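Local coordinates for protein glutathione s-transferase III (Zea mays, PDB 1AW9) that probably conjugates reduced glutathione to a wide range of hydrophobic electrophiles, and takes part in herbicide detoxification in maize, at residues Pro43-Leu48 with Gly52-Leu57; Glu66-Asn71 with Val101-Phe106; His149-Lys154 with Arg187-Ala192. One frame throughout, in Å; residues are numbered along the deposited sequence.

Contact 1: residues Pro43-Leu48 with Gly52-Leu57. Unlike the reference sequence in segment 43-48: A47 (reference Thr).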
# COMPACT_ATOMS: atom_id res chain seq x y z
N PRO A 43 9.86 -29.59 -3.08
CA PRO A 43 9.62 -29.21 -4.49
C PRO A 43 9.31 -30.25 -5.61
O PRO A 43 10.24 -30.71 -6.29
CB PRO A 43 10.88 -28.41 -4.80
CG PRO A 43 11.12 -27.62 -3.48
CD PRO A 43 10.41 -28.41 -2.37
N ASP A 44 8.03 -30.46 -5.92
CA ASP A 44 7.67 -31.44 -6.96
C ASP A 44 7.23 -30.93 -8.34
O ASP A 44 7.76 -31.37 -9.37
CB ASP A 44 6.65 -32.44 -6.42
CG ASP A 44 7.16 -33.88 -6.50
OD1 ASP A 44 8.36 -34.10 -6.18
OD2 ASP A 44 6.36 -34.78 -6.87
N PHE A 45 6.22 -30.07 -8.38
CA PHE A 45 5.73 -29.48 -9.64
C PHE A 45 6.85 -28.59 -10.18
O PHE A 45 6.94 -28.33 -11.39
CB PHE A 45 4.43 -28.67 -9.36
CG PHE A 45 4.00 -27.78 -10.51
CD1 PHE A 45 3.52 -28.32 -11.70
CD2 PHE A 45 4.09 -26.39 -10.39
CE1 PHE A 45 3.15 -27.49 -12.76
CE2 PHE A 45 3.73 -25.56 -11.45
CZ PHE A 45 3.26 -26.10 -12.63
N LEU A 46 7.74 -28.17 -9.28
CA LEU A 46 8.86 -27.32 -9.62
C LEU A 46 9.69 -27.87 -10.73
O LEU A 46 10.54 -27.18 -11.26
CB LEU A 46 9.72 -27.08 -8.40
CG LEU A 46 9.08 -26.11 -7.40
CD1 LEU A 46 10.16 -25.57 -6.49
CD2 LEU A 46 8.44 -24.96 -8.14
N ALA A 47 9.45 -29.13 -11.06
CA ALA A 47 10.14 -29.82 -12.14
C ALA A 47 9.52 -29.44 -13.50
O ALA A 47 10.20 -29.50 -14.53
CB ALA A 47 10.05 -31.32 -11.92
N LEU A 48 8.22 -29.18 -13.51
CA LEU A 48 7.57 -28.76 -14.74
C LEU A 48 7.83 -27.28 -14.80
O LEU A 48 8.57 -26.82 -15.69
CB LEU A 48 6.07 -29.06 -14.68
CG LEU A 48 5.82 -30.57 -14.57
CD1 LEU A 48 4.34 -30.88 -14.54
CD2 LEU A 48 6.49 -31.28 -15.74
N GLY A 52 7.02 -22.44 -10.16
CA GLY A 52 5.95 -23.02 -9.36
C GLY A 52 4.56 -22.46 -9.57
O GLY A 52 3.76 -22.45 -8.63
N GLN A 53 4.29 -21.97 -10.78
CA GLN A 53 2.99 -21.43 -11.14
C GLN A 53 2.32 -22.29 -12.19
O GLN A 53 2.96 -23.01 -12.99
CB GLN A 53 3.10 -19.99 -11.67
CG GLN A 53 3.20 -18.94 -10.58
CD GLN A 53 4.23 -17.85 -10.91
OE1 GLN A 53 4.17 -17.25 -11.99
NE2 GLN A 53 5.18 -17.62 -10.00
N ILE A 54 1.00 -22.25 -12.12
CA ILE A 54 0.09 -22.95 -13.01
C ILE A 54 -0.29 -21.91 -14.09
O ILE A 54 -0.41 -20.71 -13.79
CB ILE A 54 -1.13 -23.41 -12.15
CG1 ILE A 54 -0.76 -24.67 -11.38
CG2 ILE A 54 -2.39 -23.52 -12.94
CD1 ILE A 54 -0.06 -25.70 -12.21
N PRO A 55 -0.53 -22.34 -15.35
CA PRO A 55 -0.46 -23.72 -15.82
C PRO A 55 0.88 -24.10 -16.41
O PRO A 55 1.78 -23.27 -16.56
CB PRO A 55 -1.52 -23.73 -16.92
CG PRO A 55 -1.28 -22.41 -17.58
CD PRO A 55 -1.12 -21.47 -16.40
N ALA A 56 1.01 -25.39 -16.72
CA ALA A 56 2.18 -25.93 -17.39
C ALA A 56 1.60 -26.88 -18.44
O ALA A 56 0.49 -27.41 -18.28
CB ALA A 56 3.08 -26.67 -16.44
N LEU A 57 2.27 -27.04 -19.55
CA LEU A 57 1.75 -27.95 -20.53
C LEU A 57 2.87 -28.84 -20.95
O LEU A 57 4.00 -28.37 -21.13
CB LEU A 57 1.20 -27.19 -21.75
CG LEU A 57 0.70 -28.04 -22.92
CD1 LEU A 57 -0.81 -28.00 -23.00
CD2 LEU A 57 1.29 -27.51 -24.19
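F45 drives its ring edge-first into the bend formed by G52, Q53, I54 and A56. CG stands anti to the backbone N (chi1 167°), which carries the ring away from its own 3-10 turn and across to 52-57. Along the rim, F45 CE2 lies 3.1 Å from Q53 O. Near the ring plane, G52 C lies 3.7 Å from F45 CE2. This puts the weakly positive C-H rim, rather than the pi cloud, against a carbonyl oxygen, which is probably a favourable match. Further round, F45 CE1 meets the methyl CB of A56 at 3.8 Å, again close to the plane. The side chain of I54 crosses that of F45 obliquely, and its CD1 comes to 3.4 Å from CZ of F45. L46 turns its CB the other way, yet its branch CD2 folds back onto G52 CA at a tight 3.4 Å. With phi at 65°, G52 holds a backbone shape that glycine adopts most easily, and L46 CD2 leaves little room for a side chain at that CA. L48 adds a looser touch, its CB 4.2 Å from CB of A56. The peptide bond before P55 is cis, the cis-proline of the thioredoxin-like glutathione domain, and Q53 and I54 just ahead of it probably bind glutathione. Segment 52-57 runs into strand 56-59, which lies between strands 3-6 and 62-65 of the mixed sheet: A56 pairs with Y6 and L57 with L64. P55 rests on V14 and V17 of helix 12-23, and L57 on I70 and I74 of helix 67-77. Segment 43-48 lies in the loop after strand 28-31, with P216 of the second subunit against F45.

Contact 2: residues Glu66-Asn71 with Val101-Phe106. With CD (cadmium ion), chain E.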
# COMPACT_ATOMS: atom_id res chain seq x y z
N GLU A 66 3.86 -20.43 -18.62
CA GLU A 66 3.53 -19.03 -18.99
C GLU A 66 2.41 -19.27 -20.01
O GLU A 66 2.66 -19.68 -21.14
CB GLU A 66 4.68 -18.27 -19.65
CG GLU A 66 5.87 -17.93 -18.75
CD GLU A 66 5.45 -17.19 -17.50
OE1 GLU A 66 5.14 -15.96 -17.57
OE2 GLU A 66 5.40 -17.86 -16.43
N SER A 67 1.17 -19.09 -19.60
CA SER A 67 0.02 -19.34 -20.46
C SER A 67 0.15 -18.76 -21.87
O SER A 67 -0.18 -19.43 -22.84
CB SER A 67 -1.29 -18.90 -19.77
OG SER A 67 -1.43 -17.48 -19.83
N ARG A 68 0.67 -17.54 -21.99
CA ARG A 68 0.83 -16.90 -23.30
C ARG A 68 1.96 -17.53 -24.11
O ARG A 68 1.93 -17.49 -25.33
CB ARG A 68 1.06 -15.40 -23.14
CG ARG A 68 -0.10 -14.68 -22.50
CD ARG A 68 0.16 -13.19 -22.32
NE ARG A 68 -0.98 -12.62 -21.60
CZ ARG A 68 -1.18 -12.79 -20.30
NH1 ARG A 68 -0.29 -13.47 -19.58
NH2 ARG A 68 -2.36 -12.49 -19.77
N ALA A 69 2.98 -18.05 -23.44
CA ALA A 69 4.07 -18.70 -24.18
C ALA A 69 3.50 -20.00 -24.72
O ALA A 69 3.77 -20.40 -25.85
CB ALA A 69 5.23 -18.98 -23.25
N ILE A 70 2.70 -20.67 -23.91
CA ILE A 70 2.07 -21.91 -24.32
C ILE A 70 1.15 -21.64 -25.51
O ILE A 70 1.25 -22.34 -26.52
CB ILE A 70 1.26 -22.56 -23.20
CG1 ILE A 70 2.20 -23.01 -22.06
CG2 ILE A 70 0.48 -23.75 -23.75
CD1 ILE A 70 1.48 -23.38 -20.75
N ASN A 71 0.27 -20.64 -25.41
CA ASN A 71 -0.63 -20.30 -26.50
C ASN A 71 0.07 -19.96 -27.80
O ASN A 71 -0.36 -20.36 -28.88
CB ASN A 71 -1.58 -19.17 -26.10
CG ASN A 71 -2.63 -19.66 -25.17
OD1 ASN A 71 -2.62 -20.83 -24.82
ND2 ASN A 71 -3.56 -18.80 -24.78
N VAL A 101 -0.69 -5.53 -25.63
CA VAL A 101 -1.68 -4.70 -24.94
C VAL A 101 -2.46 -5.55 -23.93
O VAL A 101 -2.69 -5.14 -22.79
CB VAL A 101 -2.65 -3.98 -25.93
CG1 VAL A 101 -3.78 -3.31 -25.18
CG2 VAL A 101 -1.90 -2.95 -26.73
N GLU A 102 -2.84 -6.76 -24.34
CA GLU A 102 -3.59 -7.67 -23.48
C GLU A 102 -2.78 -8.05 -22.25
O GLU A 102 -3.30 -8.10 -21.13
CB GLU A 102 -3.99 -8.94 -24.25
CG GLU A 102 -4.81 -9.98 -23.47
CD GLU A 102 -3.97 -10.99 -22.66
OE1 GLU A 102 -2.99 -11.52 -23.20
OE2 GLU A 102 -4.28 -11.26 -21.48
N SER A 103 -1.49 -8.29 -22.46
CA SER A 103 -0.55 -8.71 -21.45
C SER A 103 -0.25 -7.61 -20.46
O SER A 103 -0.20 -7.87 -19.25
CB SER A 103 0.74 -9.10 -22.16
OG SER A 103 1.50 -10.00 -21.41
N HIS A 104 -0.07 -6.39 -20.96
CA HIS A 104 0.27 -5.27 -20.12
C HIS A 104 -0.80 -4.30 -19.71
O HIS A 104 -0.57 -3.49 -18.80
CB HIS A 104 1.41 -4.50 -20.74
CG HIS A 104 2.61 -5.35 -20.91
ND1 HIS A 104 3.10 -6.14 -19.89
CD2 HIS A 104 3.34 -5.64 -22.01
CE1 HIS A 104 4.08 -6.90 -20.35
NE2 HIS A 104 4.25 -6.62 -21.64
N HIS A 105 -1.94 -4.31 -20.37
CA HIS A 105 -3.00 -3.38 -20.01
C HIS A 105 -4.29 -3.98 -19.60
O HIS A 105 -4.96 -3.47 -18.71
CB HIS A 105 -3.26 -2.42 -21.14
CG HIS A 105 -2.13 -1.51 -21.36
ND1 HIS A 105 -1.14 -1.79 -22.27
CD2 HIS A 105 -1.76 -0.39 -20.71
CE1 HIS A 105 -0.20 -0.87 -22.17
NE2 HIS A 105 -0.55 -0.01 -21.23
N PHE A 106 -4.68 -5.04 -20.27
CA PHE A 106 -5.93 -5.68 -19.97
C PHE A 106 -5.74 -6.64 -18.80
O PHE A 106 -6.37 -6.48 -17.74
CB PHE A 106 -6.46 -6.40 -21.24
CG PHE A 106 -7.74 -7.15 -21.02
CD1 PHE A 106 -8.97 -6.49 -21.09
CD2 PHE A 106 -7.73 -8.49 -20.68
CE1 PHE A 106 -10.17 -7.17 -20.80
CE2 PHE A 106 -8.92 -9.18 -20.39
CZ PHE A 106 -10.14 -8.51 -20.45
CD CD E . 4.43 -16.13 -15.17
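R68 and E102 form an interdomain salt bridge beside the probable glutathione site, tying helix 67-77 of the thioredoxin-like domain to the long helix 92-122 of the helical domain. The arginine grips the carboxylate side-on with two nitrogens, one to each oxygen. Its NE donates to OE1 of E102 at 2.8 Å, and its NH2 reaches OE2 of E102 at 2.9 Å in a nearly straight bond (171°). Both oxygens are met on their syn sides, and the guanidinium and carboxylate planes are only 14° apart, so the groups meet edge to edge. R68 spans the gap as a chain extended from CG to NE; E102 comes from the opposite direction, bent at chi2 (-87°) so that its carboxylate turns to the incoming edge. Alongside, S103 OG lies 3.6 Å from R68 CD. E66, the N-cap residue of helix 67-77, sends its side chain elsewhere: with S67 it probably belongs to the glutathione site, and in this apo crystal its carboxylate chelates a cadmium ion through OE1 at 2.5 Å and OE2 at 2.4 Å. Y107 makes a cation-pi contact with R68, while H104 and S103 of the third subunit pack against S103 and H104. A leucine in place of R68 offers no N-H to the buried carboxylate of E102, which would probably be left with a negative charge poorly matched between the domains. R16 also lies close to both partners: it forms a long, weak ion pair with OE2 of E102, and its NH2 is near that of R68. The carboxylate is thus likely to stay ionised, offsetting two neighbouring positive charges, while the paired bonds hold its plane and that of the guanidinium against rotation.

Contact 3: residues His149-Lys154 with Arg187-Ala192. With CD (cadmium ion), chain B.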
# COMPACT_ATOMS: atom_id res chain seq x y z
N HIS A 149 -10.70 1.43 -31.15
CA HIS A 149 -10.03 0.54 -32.09
C HIS A 149 -11.01 -0.42 -32.76
O HIS A 149 -10.89 -0.72 -33.94
CB HIS A 149 -8.97 -0.27 -31.35
CG HIS A 149 -8.29 -1.31 -32.18
ND1 HIS A 149 -7.34 -1.01 -33.13
CD2 HIS A 149 -8.39 -2.66 -32.17
CE1 HIS A 149 -6.88 -2.13 -33.67
NE2 HIS A 149 -7.51 -3.14 -33.10
N LEU A 150 -11.88 -1.00 -31.96
CA LEU A 150 -12.85 -1.96 -32.44
C LEU A 150 -13.97 -1.32 -33.27
O LEU A 150 -14.73 -2.03 -33.94
CB LEU A 150 -13.39 -2.82 -31.27
CG LEU A 150 -12.37 -3.83 -30.71
CD1 LEU A 150 -12.82 -4.36 -29.38
CD2 LEU A 150 -12.12 -5.01 -31.70
N ALA A 151 -14.09 -0.01 -33.20
CA ALA A 151 -15.08 0.68 -34.01
C ALA A 151 -14.48 0.68 -35.42
O ALA A 151 -15.20 0.71 -36.40
CB ALA A 151 -15.29 2.11 -33.51
N ARG A 152 -13.16 0.59 -35.52
CA ARG A 152 -12.48 0.56 -36.80
C ARG A 152 -11.97 -0.81 -37.27
O ARG A 152 -11.47 -0.90 -38.39
CB ARG A 152 -11.32 1.52 -36.81
CG ARG A 152 -11.74 2.93 -37.08
CD ARG A 152 -10.53 3.79 -37.42
NE ARG A 152 -9.61 3.84 -36.29
CZ ARG A 152 -9.86 4.50 -35.15
NH1 ARG A 152 -11.01 5.17 -35.00
NH2 ARG A 152 -8.98 4.44 -34.14
N ASN A 153 -12.09 -1.87 -36.47
CA ASN A 153 -11.58 -3.19 -36.85
C ASN A 153 -12.54 -4.22 -36.35
O ASN A 153 -13.04 -4.10 -35.25
CB ASN A 153 -10.25 -3.47 -36.17
CG ASN A 153 -9.14 -2.62 -36.70
OD1 ASN A 153 -8.44 -3.03 -37.62
ND2 ASN A 153 -8.93 -1.45 -36.09
N LYS A 154 -12.79 -5.26 -37.11
CA LYS A 154 -13.73 -6.25 -36.64
C LYS A 154 -13.18 -6.93 -35.40
O LYS A 154 -13.90 -7.17 -34.42
CB LYS A 154 -13.98 -7.26 -37.74
CG LYS A 154 -15.37 -7.84 -37.69
CD LYS A 154 -15.52 -8.97 -38.69
CE LYS A 154 -15.24 -8.51 -40.15
NZ LYS A 154 -13.79 -8.21 -40.45
N ARG A 187 -19.73 -0.48 -23.53
CA ARG A 187 -18.96 -0.03 -24.68
C ARG A 187 -19.45 -0.88 -25.83
O ARG A 187 -19.16 -2.06 -25.91
CB ARG A 187 -17.46 -0.19 -24.40
CG ARG A 187 -16.92 0.91 -23.50
CD ARG A 187 -15.67 0.51 -22.73
NE ARG A 187 -15.22 1.63 -21.90
CZ ARG A 187 -15.65 1.89 -20.67
NH1 ARG A 187 -16.54 1.10 -20.06
NH2 ARG A 187 -15.32 3.04 -20.10
N PRO A 188 -20.20 -0.28 -26.74
CA PRO A 188 -20.80 -0.90 -27.93
C PRO A 188 -19.97 -1.87 -28.71
O PRO A 188 -20.39 -2.98 -28.94
CB PRO A 188 -21.21 0.31 -28.78
CG PRO A 188 -21.58 1.31 -27.75
CD PRO A 188 -20.44 1.18 -26.75
N HIS A 189 -18.81 -1.46 -29.16
CA HIS A 189 -17.99 -2.38 -29.94
C HIS A 189 -17.29 -3.41 -29.13
O HIS A 189 -17.03 -4.52 -29.62
CB HIS A 189 -16.97 -1.64 -30.73
CG HIS A 189 -17.55 -0.51 -31.46
ND1 HIS A 189 -18.08 -0.66 -32.72
CD2 HIS A 189 -17.82 0.74 -31.08
CE1 HIS A 189 -18.65 0.47 -33.08
NE2 HIS A 189 -18.51 1.34 -32.10
N VAL A 190 -16.91 -3.05 -27.90
CA VAL A 190 -16.26 -4.02 -27.04
C VAL A 190 -17.29 -5.11 -26.83
O VAL A 190 -17.00 -6.28 -27.09
CB VAL A 190 -15.79 -3.41 -25.72
CG1 VAL A 190 -15.11 -4.48 -24.84
CG2 VAL A 190 -14.80 -2.28 -26.02
N LYS A 191 -18.52 -4.72 -26.50
CA LYS A 191 -19.63 -5.65 -26.27
C LYS A 191 -19.92 -6.57 -27.48
O LYS A 191 -20.01 -7.79 -27.33
CB LYS A 191 -20.88 -4.85 -25.89
CG LYS A 191 -22.04 -5.70 -25.49
CD LYS A 191 -23.15 -4.78 -25.06
CE LYS A 191 -24.48 -5.49 -24.98
NZ LYS A 191 -25.01 -5.79 -26.35
N ALA A 192 -20.05 -5.98 -28.67
CA ALA A 192 -20.28 -6.77 -29.89
C ALA A 192 -19.12 -7.76 -30.08
O ALA A 192 -19.32 -8.96 -30.26
CB ALA A 192 -20.34 -5.83 -31.07
CD CD B . -5.99 0.85 -33.69
O HOH W 1 -6.91 2.39 -33.41
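L150 and A151, near the C-terminal end of helix 129-152, pack on H189 and V190 in the first turn of helix 188-199, a helix-to-helix contact within the all-helical C-terminal domain of the glutathione transferase fold. Its apolar part is L150, with CB 3.8 Å from CB of H189 and CD1 4.4 Å from CG2 of V190. The second component is CH-pi: CA of A151 sits over the face of the H189 imidazole, 3.6 Å from the ring centroid and 14° off its normal, while the methyl of A151 lies against the same ring. Polar bonds fix the surroundings. E147 OE1 accepts from the backbone N of both H189 and V190 at the start of their helix, and R187, at the N-cap position, forms a salt bridge with D144. In segment 149-154, H149 O takes two donors from opposite faces of its plane, R152 N and, at 3.0 Å, ND2 of N153. H149 points its CB away from segment 187-192; its ring, with CG anti to the backbone N (chi1 175°), stacks on W98, and its ND1 binds a cadmium ion at 2.4 Å.

In the fold
Contact 2 is the core member, its centre about 8 Å from that of the chain, whereas contacts 1 and 3 are partly buried, with centres about 19 Å out, on opposite sides of it. Contacts 1 and 2 touch where P55 meets S67, so strand 56-59 and helix 67-77 bring them together beside the probable glutathione site. Contact 3 touches neither, although its helix 129-152 directly follows helix 92-122 of contact 2 in the chain. The chemistry changes with place: a paired ionic bond joins the two domains at the centre, while apolar and aromatic contacts serve within each domain at the periphery.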